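Local coordinates for protein alcohol dehydrogenase IV (Corynebacterium glutamicum, PDB 3IV7) that probably acts as an NAD-dependent maleylacetate reductase of the iron-containing alcohol dehydrogenase family, at residues A[26-31]-A[54-59]; A[170-175]-A[259-264]; A[181-186]-A[331-336]. One frame throughout, in Å; residues are numbered along the deposited sequence.

Interaction 1: residues A[26-31]-A[54-59]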
ATOM      1  N   ALA A  26       0.250  -5.164 -24.852  1.00 26.93           N
ATOM      2  CA  ALA A  26      -0.249  -3.784 -24.978  1.00 26.96           C
ATOM      3  C   ALA A  26       0.270  -2.928 -23.823  1.00 25.65           C
ATOM      4  O   ALA A  26       0.771  -1.814 -24.040  1.00 24.76           O
ATOM      5  CB  ALA A  26      -1.778  -3.776 -25.038  1.00 27.13           C
ATOM      6  N   PHE A  27       0.267  -3.490 -22.605  1.00 27.99           N
ATOM      7  CA  PHE A  27       0.845  -2.802 -21.457  1.00 28.21           C
ATOM      8  C   PHE A  27       2.348  -2.552 -21.630  1.00 28.46           C
ATOM      9  O   PHE A  27       2.872  -1.489 -21.200  1.00 28.48           O
ATOM     10  CB  PHE A  27       0.658  -3.586 -20.159  1.00 31.54           C
ATOM     11  CG  PHE A  27      -0.747  -3.577 -19.600  1.00 33.10           C
ATOM     12  CD1 PHE A  27      -1.556  -2.464 -19.679  1.00 50.99           C
ATOM     13  CD2 PHE A  27      -1.180  -4.638 -18.833  1.00 37.04           C
ATOM     14  CE1 PHE A  27      -2.822  -2.478 -19.105  1.00 52.11           C
ATOM     15  CE2 PHE A  27      -2.429  -4.636 -18.250  1.00 30.83           C
ATOM     16  CZ  PHE A  27      -3.243  -3.569 -18.390  1.00 42.43           C
ATOM     17  N   LEU A  28       3.071  -3.549 -22.158  1.00 25.61           N
ATOM     18  CA  LEU A  28       4.528  -3.402 -22.346  1.00 24.88           C
ATOM     19  C   LEU A  28       4.790  -2.294 -23.320  1.00 25.96           C
ATOM     20  O   LEU A  28       5.676  -1.467 -23.098  1.00 25.79           O
ATOM     21  CB  LEU A  28       5.177  -4.704 -22.819  1.00 23.54           C
ATOM     22  CG  LEU A  28       6.720  -4.688 -22.981  1.00 26.57           C
ATOM     23  CD1 LEU A  28       7.433  -4.153 -21.709  1.00 29.52           C
ATOM     24  CD2 LEU A  28       7.255  -6.067 -23.328  1.00 24.62           C
ATOM     25  N   LYS A  29       4.008  -2.260 -24.407  1.00 28.65           N
ATOM     26  CA  LYS A  29       4.132  -1.188 -25.390  1.00 30.69           C
ATOM     27  C   LYS A  29       3.948   0.179 -24.701  1.00 30.23           C
ATOM     28  O   LYS A  29       4.780   1.054 -24.818  1.00 31.74           O
ATOM     29  CB  LYS A  29       3.093  -1.358 -26.530  1.00 29.15           C
ATOM     30  CG  LYS A  29       3.011  -0.135 -27.512  1.00 30.44           C
ATOM     31  CD  LYS A  29       2.305  -0.500 -28.827  1.00 28.84           C
ATOM     32  CE  LYS A  29       2.443   0.610 -29.897  1.00 38.84           C
ATOM     33  NZ  LYS A  29       1.672   1.854 -29.536  1.00 49.07           N
ATOM     34  N   GLN A  30       2.852   0.313 -23.971  1.00 33.54           N
ATOM     35  CA  GLN A  30       2.521   1.538 -23.252  1.00 33.52           C
ATOM     36  C   GLN A  30       3.655   1.945 -22.331  1.00 32.91           C
ATOM     37  O   GLN A  30       4.074   3.111 -22.303  1.00 30.05           O
ATOM     38  CB  GLN A  30       1.233   1.296 -22.470  1.00 36.48           C
ATOM     39  CG  GLN A  30       0.619   2.484 -21.813  1.00 47.27           C
ATOM     40  CD  GLN A  30      -0.622   2.109 -21.008  1.00 58.57           C
ATOM     41  OE1 GLN A  30      -1.337   1.169 -21.358  1.00 58.06           O
ATOM     42  NE2 GLN A  30      -0.867   2.833 -19.905  1.00 61.64           N
ATOM     43  N   GLU A  31       4.211   0.969 -21.619  1.00 30.22           N
ATOM     44  CA  GLU A  31       5.275   1.236 -20.652  1.00 30.91           C
ATOM     45  C   GLU A  31       6.584   1.686 -21.330  1.00 30.12           C
ATOM     46  O   GLU A  31       7.229   2.642 -20.882  1.00 32.05           O
ATOM     47  CB  GLU A  31       5.481  -0.018 -19.768  1.00 32.08           C
ATOM     48  CG  GLU A  31       6.454   0.095 -18.731  1.00 37.38           C
ATOM     49  CD  GLU A  31       6.064   1.061 -17.625  1.00 37.69           C
ATOM     50  OE1 GLU A  31       4.937   1.548 -17.588  1.00 37.66           O
ATOM     51  OE2 GLU A  31       6.923   1.346 -16.814  1.00 33.79           O
ATOM     52  N   LYS A  54       6.298 -13.340 -27.747  1.00 32.95           N
ATOM     53  CA  LYS A  54       4.906 -12.931 -27.921  1.00 33.54           C
ATOM     54  C   LYS A  54       4.600 -11.710 -27.052  1.00 31.47           C
ATOM     55  O   LYS A  54       3.891 -10.827 -27.473  1.00 28.21           O
ATOM     56  CB  LYS A  54       3.921 -14.057 -27.580  1.00 33.14           C
ATOM     57  CG  LYS A  54       4.025 -15.302 -28.447  1.00 41.45           C
ATOM     58  CD  LYS A  54       2.699 -16.114 -28.419  1.00 50.17           C
ATOM     59  CE  LYS A  54       2.920 -17.619 -28.598  1.00 58.49           C
ATOM     60  NZ  LYS A  54       3.431 -18.272 -27.316  1.00 63.21           N
ATOM     61  N   VAL A  55       5.133 -11.682 -25.831  1.00 29.76           N
ATOM     62  CA  VAL A  55       4.888 -10.565 -24.918  1.00 26.84           C
ATOM     63  C   VAL A  55       5.504  -9.264 -25.424  1.00 27.99           C
ATOM     64  O   VAL A  55       4.923  -8.205 -25.272  1.00 28.01           O
ATOM     65  CB  VAL A  55       5.424 -10.877 -23.528  1.00 30.13           C
ATOM     66  CG1 VAL A  55       5.449  -9.621 -22.661  1.00 25.93           C
ATOM     67  CG2 VAL A  55       4.589 -12.019 -22.889  1.00 25.92           C
ATOM     68  N   ALA A  56       6.670  -9.354 -26.052  1.00 25.72           N
ATOM     69  CA  ALA A  56       7.340  -8.171 -26.583  1.00 26.77           C
ATOM     70  C   ALA A  56       7.035  -7.908 -28.082  1.00 26.90           C
ATOM     71  O   ALA A  56       7.765  -7.161 -28.728  1.00 25.36           O
ATOM     72  CB  ALA A  56       8.843  -8.297 -26.372  1.00 24.87           C
ATOM     73  N   SER A  57       5.964  -8.520 -28.620  1.00 27.03           N
ATOM     74  CA  SER A  57       5.649  -8.419 -30.047  1.00 29.30           C
ATOM     75  C   SER A  57       5.240  -7.008 -30.494  1.00 32.04           C
ATOM     76  O   SER A  57       5.256  -6.712 -31.678  1.00 32.83           O
ATOM     77  CB  SER A  57       4.542  -9.408 -30.435  1.00 25.82           C
ATOM     78  OG  SER A  57       3.349  -9.109 -29.730  1.00 30.06           O
ATOM     79  N   GLU A  58       4.866  -6.153 -29.559  1.00 31.96           N
ATOM     80  CA  GLU A  58       4.502  -4.797 -29.915  1.00 31.71           C
ATOM     81  C   GLU A  58       5.611  -3.798 -29.642  1.00 31.76           C
ATOM     82  O   GLU A  58       5.384  -2.586 -29.752  1.00 31.67           O
ATOM     83  CB  GLU A  58       3.232  -4.365 -29.190  1.00 34.67           C
ATOM     84  CG  GLU A  58       2.032  -5.288 -29.382  1.00 30.07           C
ATOM     85  CD  GLU A  58       0.745  -4.647 -28.932  1.00 37.37           C
ATOM     86  OE1 GLU A  58       0.532  -3.462 -29.260  1.00 45.40           O
ATOM     87  OE2 GLU A  58      -0.047  -5.311 -28.233  1.00 40.08           O
ATOM     88  N   ILE A  59       6.813  -4.280 -29.298  1.00 30.55           N
ATOM     89  CA  ILE A  59       7.957  -3.380 -29.099  1.00 29.73           C
ATOM     90  C   ILE A  59       9.191  -3.829 -29.846  1.00 30.95           C
ATOM     91  O   ILE A  59       9.267  -4.958 -30.328  1.00 30.11           O
ATOM     92  CB  ILE A  59       8.326  -3.201 -27.581  1.00 29.15           C
ATOM     93  CG1 ILE A  59       8.773  -4.534 -26.936  1.00 32.59           C
ATOM     94  CG2 ILE A  59       7.166  -2.604 -26.821  1.00 23.75           C
ATOM     95  CD1 ILE A  59       9.488  -4.330 -25.502  1.00 27.45           C
TER
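Glu58 lies against Ala26 and Lys29, and its side chain can be followed outward along the helix surface. Glu58 CB comes first, 4.0 Å from both Lys29 CB and Lys29 CD. The chain, extended beyond CG, carries the carboxylate to the start of segment 26-31, where Glu58 CD lies 4.1 Å from Ala26 N. Glu58 OE1 rests 3.5 Å from Lys29 CD, while Glu58 OE2 stands 3.4 Å from Ala26 N at an angle too poor for a hydrogen bond; that oxygen is bonded instead to Ser25 OG. The two long side chains cross at about a right angle, and the charged ends do not pair: Lys29 NZ stays 5.4 Å from Glu58 OE1 and forms its salt bridge with Glu33. Both segments belong to the N-terminal alpha/beta part of the fold, built on a parallel sheet, where a type I turn from Ala56 to Ile59 follows helix 49-55 and runs beside helix 24-35 on the way to strand 63-65. Deeper in, Leu28 CD2 meets Ile59 CD1 at 3.6 Å and, more loosely, Val55 CG1. Ile59 uses its other branch as well. With chi1 at 63°, CG2 of Ile59 stands anti to the carbonyl carbon and approaches Lys29 CA at 3.6 Å.

Interaction 2: residues A[170-175]-A[259-264]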
ATOM      1  N   SER A 170       4.072 -22.814  -5.527  1.00 24.74           N
ATOM      2  CA  SER A 170       4.453 -21.402  -5.642  1.00 24.07           C
ATOM      3  C   SER A 170       3.425 -20.520  -4.972  1.00 25.90           C
ATOM      4  O   SER A 170       3.779 -19.522  -4.337  1.00 27.30           O
ATOM      5  CB  SER A 170       4.650 -20.962  -7.115  1.00 23.92           C
ATOM      6  OG  SER A 170       5.039 -19.585  -7.183  1.00 23.90           O
ATOM      7  N   GLY A 171       2.152 -20.851  -5.108  1.00 28.93           N
ATOM      8  CA  GLY A 171       1.095 -20.062  -4.402  1.00 25.15           C
ATOM      9  C   GLY A 171       1.263 -20.094  -2.887  1.00 27.98           C
ATOM     10  O   GLY A 171       1.037 -19.098  -2.192  1.00 29.11           O
ATOM     11  N   LEU A 172       1.680 -21.239  -2.367  1.00 29.70           N
ATOM     12  CA  LEU A 172       1.889 -21.376  -0.927  1.00 26.12           C
ATOM     13  C   LEU A 172       3.159 -20.655  -0.504  1.00 27.72           C
ATOM     14  O   LEU A 172       3.273 -20.226   0.641  1.00 28.78           O
ATOM     15  CB  LEU A 172       1.918 -22.853  -0.537  1.00 26.79           C
ATOM     16  CG  LEU A 172       0.546 -23.551  -0.677  1.00 26.39           C
ATOM     17  CD1 LEU A 172       0.691 -25.056  -0.523  1.00 27.45           C
ATOM     18  CD2 LEU A 172      -0.466 -23.018   0.331  1.00 32.80           C
ATOM     19  N   ASN A 173       4.122 -20.525  -1.428  1.00 25.95           N
ATOM     20  CA  ASN A 173       5.297 -19.646  -1.217  1.00 26.04           C
ATOM     21  C   ASN A 173       4.783 -18.211  -0.984  1.00 27.46           C
ATOM     22  O   ASN A 173       5.154 -17.538   0.004  1.00 26.47           O
ATOM     23  CB  ASN A 173       6.167 -19.716  -2.448  1.00 28.34           C
ATOM     24  CG  ASN A 173       7.464 -18.898  -2.352  1.00 29.57           C
ATOM     25  OD1 ASN A 173       7.789 -18.243  -1.339  1.00 32.02           O
ATOM     26  ND2 ASN A 173       8.175 -18.897  -3.434  1.00 30.73           N
ATOM     27  N   GLY A 174       3.857 -17.791  -1.838  1.00 25.50           N
ATOM     28  CA  GLY A 174       3.228 -16.477  -1.726  1.00 27.70           C
ATOM     29  C   GLY A 174       2.467 -16.370  -0.419  1.00 27.66           C
ATOM     30  O   GLY A 174       2.563 -15.371   0.271  1.00 31.11           O
ATOM     31  N   LEU A 175       1.794 -17.459  -0.031  1.00 27.64           N
ATOM     32  CA  LEU A 175       1.074 -17.493   1.220  1.00 27.98           C
ATOM     33  C   LEU A 175       2.017 -17.340   2.435  1.00 30.23           C
ATOM     34  O   LEU A 175       1.657 -16.688   3.417  1.00 27.22           O
ATOM     35  CB  LEU A 175       0.242 -18.766   1.335  1.00 30.61           C
ATOM     36  CG  LEU A 175      -0.888 -18.695   2.334  1.00 35.86           C
ATOM     37  CD1 LEU A 175      -1.807 -17.553   1.966  1.00 34.70           C
ATOM     38  CD2 LEU A 175      -1.693 -20.083   2.411  1.00 32.88           C
ATOM     39  N   THR A 259       9.667 -26.190  -0.646  1.00 25.37           N
ATOM     40  CA  THR A 259      10.214 -26.037   0.691  1.00 23.97           C
ATOM     41  C   THR A 259       9.366 -25.018   1.452  1.00 24.42           C
ATOM     42  O   THR A 259       8.952 -25.255   2.585  1.00 26.18           O
ATOM     43  CB  THR A 259      11.688 -25.586   0.654  1.00 26.26           C
ATOM     44  OG1 THR A 259      12.494 -26.644   0.099  1.00 22.27           O
ATOM     45  CG2 THR A 259      12.180 -25.265   2.043  1.00 26.17           C
ATOM     46  N   HIS A 260       9.083 -23.900   0.808  1.00 22.49           N
ATOM     47  CA  HIS A 260       8.221 -22.895   1.400  1.00 24.19           C
ATOM     48  C   HIS A 260       6.850 -23.499   1.726  1.00 25.28           C
ATOM     49  O   HIS A 260       6.363 -23.345   2.830  1.00 25.53           O
ATOM     50  CB  HIS A 260       8.061 -21.703   0.468  1.00 23.09           C
ATOM     51  CG  HIS A 260       9.185 -20.735   0.552  1.00 33.33           C
ATOM     52  ND1 HIS A 260       9.194 -19.693   1.450  1.00 29.73           N
ATOM     53  CD2 HIS A 260      10.382 -20.695  -0.087  1.00 33.62           C
ATOM     54  CE1 HIS A 260      10.319 -19.014   1.318  1.00 36.63           C
ATOM     55  NE2 HIS A 260      11.064 -19.611   0.405  1.00 33.78           N
ATOM     56  N   ALA A 261       6.278 -24.244   0.772  1.00 24.10           N
ATOM     57  CA  ALA A 261       4.979 -24.841   0.957  1.00 23.94           C
ATOM     58  C   ALA A 261       4.966 -25.779   2.129  1.00 24.20           C
ATOM     59  O   ALA A 261       4.054 -25.730   2.958  1.00 23.81           O
ATOM     60  CB  ALA A 261       4.524 -25.578  -0.317  1.00 24.19           C
ATOM     61  N   THR A 262       5.995 -26.603   2.226  1.00 24.66           N
ATOM     62  CA  THR A 262       6.090 -27.617   3.265  1.00 24.81           C
ATOM     63  C   THR A 262       6.327 -27.032   4.651  1.00 26.33           C
ATOM     64  O   THR A 262       5.688 -27.432   5.612  1.00 25.47           O
ATOM     65  CB  THR A 262       7.202 -28.620   2.953  1.00 25.70           C
ATOM     66  OG1 THR A 262       6.946 -29.231   1.684  1.00 25.51           O
ATOM     67  CG2 THR A 262       7.299 -29.714   4.065  1.00 18.31           C
ATOM     68  N   VAL A 263       7.227 -26.066   4.738  1.00 25.28           N
ATOM     69  CA  VAL A 263       7.631 -25.506   6.024  1.00 24.12           C
ATOM     70  C   VAL A 263       6.553 -24.617   6.682  1.00 24.15           C
ATOM     71  O   VAL A 263       6.402 -24.617   7.922  1.00 22.98           O
ATOM     72  CB  VAL A 263       8.952 -24.729   5.876  1.00 22.23           C
ATOM     73  CG1 VAL A 263       9.238 -23.913   7.120  1.00 23.64           C
ATOM     74  CG2 VAL A 263      10.100 -25.710   5.589  1.00 23.43           C
ATOM     75  N   LEU A 264       5.798 -23.887   5.851  1.00 25.00           N
ATOM     76  CA  LEU A 264       4.806 -22.915   6.324  1.00 23.68           C
ATOM     77  C   LEU A 264       3.870 -23.395   7.438  1.00 25.13           C
ATOM     78  O   LEU A 264       3.782 -22.757   8.480  1.00 29.51           O
ATOM     79  CB  LEU A 264       4.000 -22.370   5.142  1.00 23.77           C
ATOM     80  CG  LEU A 264       2.842 -21.408   5.491  1.00 26.69           C
ATOM     81  CD1 LEU A 264       3.330 -20.207   6.307  1.00 26.25           C
ATOM     82  CD2 LEU A 264       2.115 -20.958   4.202  1.00 24.88           C
TER
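Leu172 and Ala261 bring their CA atoms within 5.0 Å, marking where two helical segments meet with axes 7.7 Å apart at closest approach and N-to-C directions 54° apart. Segment 170-175 belongs to helix 164-181 and segment 259-264 to helix 256-271, both in the helical C-terminal part of the iron-containing alcohol dehydrogenase fold. At this close point the small Ala261 offers its CB to Leu172 CB, 3.8 Å away. Further along, Leu264 extends with CG anti to its backbone N (chi1 176°), which carries Leu264 CD2 over the backbone of the other helix to 3.8 Å from Leu172 O. Leu264 CD2 also lies 4.1 Å from Leu175 CB, the two leucine side chains meeting at about a right angle. Leu295 of helix 291-301 touches both Leu175 and Leu264, extending this apolar patch.

The other end of the contact is polar. Asn173 places OD1 over one face of the His260 imidazole, offset toward the rim and 3.4 Å from His260 CG, with amide and ring planes 25° apart. The amide oxygen therefore rests over the ring of His260 without bonding to it, while His260 ND1 and Asn173 ND2 bond to His241 NE2 and His256 NE2, the latter weakly: across the helix pair itself, packing does the holding, and the polar bonding is directed to the surrounding histidine cluster.

Interaction 3: residues A[181-186]-A[331-336]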
ATOM      1  N   SER A 181       5.003 -12.682   7.553  1.00 27.98           N
ATOM      2  CA  SER A 181       5.042 -11.232   7.673  1.00 27.89           C
ATOM      3  C   SER A 181       4.180 -10.718   8.842  1.00 27.86           C
ATOM      4  O   SER A 181       4.445  -9.639   9.397  1.00 26.38           O
ATOM      5  CB  SER A 181       4.636 -10.577   6.357  1.00 29.75           C
ATOM      6  OG  SER A 181       5.677 -10.699   5.369  1.00 32.78           O
ATOM      7  N   LEU A 182       3.172 -11.505   9.226  1.00 25.63           N
ATOM      8  CA  LEU A 182       2.308 -11.164  10.343  1.00 25.73           C
ATOM      9  C   LEU A 182       3.034 -11.056  11.683  1.00 27.15           C
ATOM     10  O   LEU A 182       2.556 -10.371  12.581  1.00 23.80           O
ATOM     11  CB  LEU A 182       1.126 -12.137  10.438  1.00 23.65           C
ATOM     12  CG  LEU A 182       0.159 -12.078   9.236  1.00 25.25           C
ATOM     13  CD1 LEU A 182      -0.956 -13.081   9.368  1.00 27.86           C
ATOM     14  CD2 LEU A 182      -0.387 -10.651   9.065  1.00 20.07           C
ATOM     15  N   TRP A 183       4.159 -11.768  11.828  1.00 29.08           N
ATOM     16  CA  TRP A 183       5.021 -11.632  13.022  1.00 29.71           C
ATOM     17  C   TRP A 183       6.457 -11.299  12.552  1.00 28.63           C
ATOM     18  O   TRP A 183       7.434 -11.623  13.219  1.00 25.46           O
ATOM     19  CB  TRP A 183       4.990 -12.911  13.902  1.00 30.33           C
ATOM     20  CG  TRP A 183       5.175 -14.136  13.124  1.00 23.80           C
ATOM     21  CD1 TRP A 183       6.310 -14.517  12.456  1.00 23.32           C
ATOM     22  CD2 TRP A 183       4.190 -15.132  12.832  1.00 24.39           C
ATOM     23  NE1 TRP A 183       6.078 -15.664  11.747  1.00 24.47           N
ATOM     24  CE2 TRP A 183       4.790 -16.071  11.964  1.00 22.15           C
ATOM     25  CE3 TRP A 183       2.864 -15.320  13.204  1.00 29.23           C
ATOM     26  CZ2 TRP A 183       4.107 -17.168  11.470  1.00 20.24           C
ATOM     27  CZ3 TRP A 183       2.200 -16.424  12.733  1.00 25.60           C
ATOM     28  CH2 TRP A 183       2.822 -17.333  11.867  1.00 28.21           C
ATOM     29  N   GLY A 184       6.562 -10.638  11.397  1.00 28.60           N
ATOM     30  CA  GLY A 184       7.864 -10.276  10.826  1.00 29.88           C
ATOM     31  C   GLY A 184       8.628  -9.304  11.721  1.00 30.92           C
ATOM     32  O   GLY A 184       8.035  -8.687  12.616  1.00 26.64           O
ATOM     33  N   PRO A 185       9.950  -9.148  11.478  1.00 29.30           N
ATOM     34  CA  PRO A 185      10.736  -8.247  12.315  1.00 29.94           C
ATOM     35  C   PRO A 185      10.253  -6.803  12.260  1.00 28.74           C
ATOM     36  O   PRO A 185      10.410  -6.100  13.224  1.00 26.29           O
ATOM     37  CB  PRO A 185      12.148  -8.357  11.727  1.00 31.24           C
ATOM     38  CG  PRO A 185      11.954  -8.934  10.357  1.00 28.98           C
ATOM     39  CD  PRO A 185      10.777  -9.805  10.460  1.00 29.49           C
ATOM     40  N   ASN A 186       9.685  -6.380  11.123  1.00 31.97           N
ATOM     41  CA  ASN A 186       9.134  -5.019  10.982  1.00 31.14           C
ATOM     42  C   ASN A 186       7.658  -5.047  10.619  1.00 28.33           C
ATOM     43  O   ASN A 186       7.193  -4.239   9.839  1.00 27.79           O
ATOM     44  CB  ASN A 186       9.924  -4.228   9.948  1.00 31.35           C
ATOM     45  CG  ASN A 186      11.424  -4.185  10.267  1.00 38.26           C
ATOM     46  OD1 ASN A 186      12.238  -4.763   9.546  1.00 41.47           O
ATOM     47  ND2 ASN A 186      11.774  -3.552  11.367  1.00 42.40           N
ATOM     48  N   ALA A 331      15.000 -11.549  16.849  1.00 34.09           N
ATOM     49  CA  ALA A 331      14.845 -11.545  18.295  1.00 31.64           C
ATOM     50  C   ALA A 331      13.356 -11.505  18.683  1.00 33.41           C
ATOM     51  O   ALA A 331      12.949 -12.090  19.694  1.00 32.29           O
ATOM     52  CB  ALA A 331      15.597 -10.345  18.902  1.00 29.35           C
ATOM     53  N   ASN A 332      12.535 -10.859  17.850  1.00 36.41           N
ATOM     54  CA  ASN A 332      11.125 -10.694  18.179  1.00 37.23           C
ATOM     55  C   ASN A 332      10.171 -11.819  17.696  1.00 36.72           C
ATOM     56  O   ASN A 332       8.965 -11.691  17.838  1.00 35.80           O
ATOM     57  CB  ASN A 332      10.625  -9.321  17.694  1.00 38.64           C
ATOM     58  CG  ASN A 332      10.311  -9.303  16.207  1.00 38.34           C
ATOM     59  OD1 ASN A 332      10.985  -9.960  15.400  1.00 34.93           O
ATOM     60  ND2 ASN A 332       9.268  -8.556  15.837  1.00 32.08           N
ATOM     61  N   ASN A 333      10.692 -12.939  17.206  1.00 34.92           N
ATOM     62  CA  ASN A 333       9.794 -14.049  16.848  1.00 35.39           C
ATOM     63  C   ASN A 333       8.835 -14.343  18.022  1.00 34.10           C
ATOM     64  O   ASN A 333       9.257 -14.359  19.165  1.00 35.20           O
ATOM     65  CB  ASN A 333      10.568 -15.317  16.497  1.00 36.13           C
ATOM     66  CG  ASN A 333       9.663 -16.418  16.023  1.00 34.38           C
ATOM     67  OD1 ASN A 333       9.082 -16.324  14.949  1.00 35.08           O
ATOM     68  ND2 ASN A 333       9.500 -17.449  16.838  1.00 37.27           N
ATOM     69  N   PRO A 334       7.541 -14.573  17.735  1.00 32.15           N
ATOM     70  CA  PRO A 334       6.565 -14.776  18.798  1.00 33.63           C
ATOM     71  C   PRO A 334       6.956 -15.800  19.886  1.00 34.77           C
ATOM     72  O   PRO A 334       6.839 -15.494  21.066  1.00 37.20           O
ATOM     73  CB  PRO A 334       5.338 -15.238  18.040  1.00 33.10           C
ATOM     74  CG  PRO A 334       5.402 -14.506  16.771  1.00 34.18           C
ATOM     75  CD  PRO A 334       6.872 -14.233  16.474  1.00 36.04           C
ATOM     76  N   ARG A 335       7.339 -17.012  19.478  1.00 32.69           N
ATOM     77  CA  ARG A 335       7.756 -18.083  20.413  1.00 31.35           C
ATOM     78  C   ARG A 335       9.280 -18.125  20.428  1.00 29.84           C
ATOM     79  O   ARG A 335       9.896 -18.131  19.377  1.00 29.07           O
ATOM     80  CB  ARG A 335       7.207 -19.421  19.914  1.00 32.48           C
ATOM     81  CG  ARG A 335       7.389 -20.645  20.852  1.00 30.36           C
ATOM     82  CD  ARG A 335       6.572 -21.772  20.293  1.00 30.40           C
ATOM     83  NE  ARG A 335       6.577 -22.972  21.095  1.00 39.45           N
ATOM     84  CZ  ARG A 335       5.900 -24.076  20.786  1.00 47.76           C
ATOM     85  NH1 ARG A 335       5.188 -24.133  19.659  1.00 49.71           N
ATOM     86  NH2 ARG A 335       5.942 -25.138  21.592  1.00 46.92           N
ATOM     87  N   PRO A 336       9.899 -18.129  21.626  1.00 32.61           N
ATOM     88  CA  PRO A 336      11.374 -18.145  21.632  1.00 31.64           C
ATOM     89  C   PRO A 336      11.930 -19.423  20.982  1.00 29.89           C
ATOM     90  O   PRO A 336      11.498 -20.513  21.303  1.00 30.58           O
ATOM     91  CB  PRO A 336      11.730 -18.089  23.127  1.00 32.08           C
ATOM     92  CG  PRO A 336      10.393 -18.157  23.889  1.00 33.24           C
ATOM     93  CD  PRO A 336       9.342 -18.552  22.922  1.00 32.49           C
TER
HETATM   94  O   HOH W   1      10.109 -11.808  13.307  1.00 26.77           O
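Trp183 and Pro334 belong to two loops that meet in a partly buried, mixed contact: one follows helix 164-181, the other lies between helices 318-326 and 339-351. The apolar half is a tight meeting of these two residues, in which Pro334 CG comes within 3.3 Å of Trp183 CB; the two side chains cross at about a right angle. Trp183 holds its CG in the crowded position between backbone N and carbonyl carbon (chi1 48°), which turns the indole along the side chain of Asn333. Asn333 OD1 reaches 4.1 Å from Trp183 CD1, the amide plane standing 83° from the ring. The Asn333 amide is held at both ends, by Asn271 at OD1 and by a 2.7 Å bond from Asn333 ND2 to a lone pair of Arg335 O, while the indole NE1 is bonded to Asp180.

The polar half belongs to Asn332. Asn332 ND2 gives a weak but nearly straight hydrogen bond to Gly184 O, 3.5 Å long with an angle of 170°. A water donates to Trp183 O at 2.7 Å and to Asn332 OD1 at 2.9 Å, so both ends of this amide are tied to the facing loop. Segment 181-186 starts with a type I turn from Ser181 to Gly184, and the whole is a junction between interhelical loops in the helical C-terminal domain of the iron-containing alcohol dehydrogenase fold.

Overall arrangement
Interactions 2 and 3 both lie in the helical C-terminal part of the protein and have an element in common: 170-175 is part of helix 164-181, whose end leads into 181-186. Their segments alternate along the chain, and their nearest atoms are about 6 Å apart. Interaction 1 belongs to the N-terminal part, about 41 Å centre to centre from interaction 3 and on the opposite side of the chain's centre. Only interaction 2 is wholly buried, and it is helix-on-helix packing with an amide oxygen set over one face of an imidazole. The two partly buried contacts involve turns or loops; interaction 1 relies on aliphatic packing beside charged groups whose polar partners lie outside the two segments, whereas interaction 3 adds a weak direct bond and a water bridge.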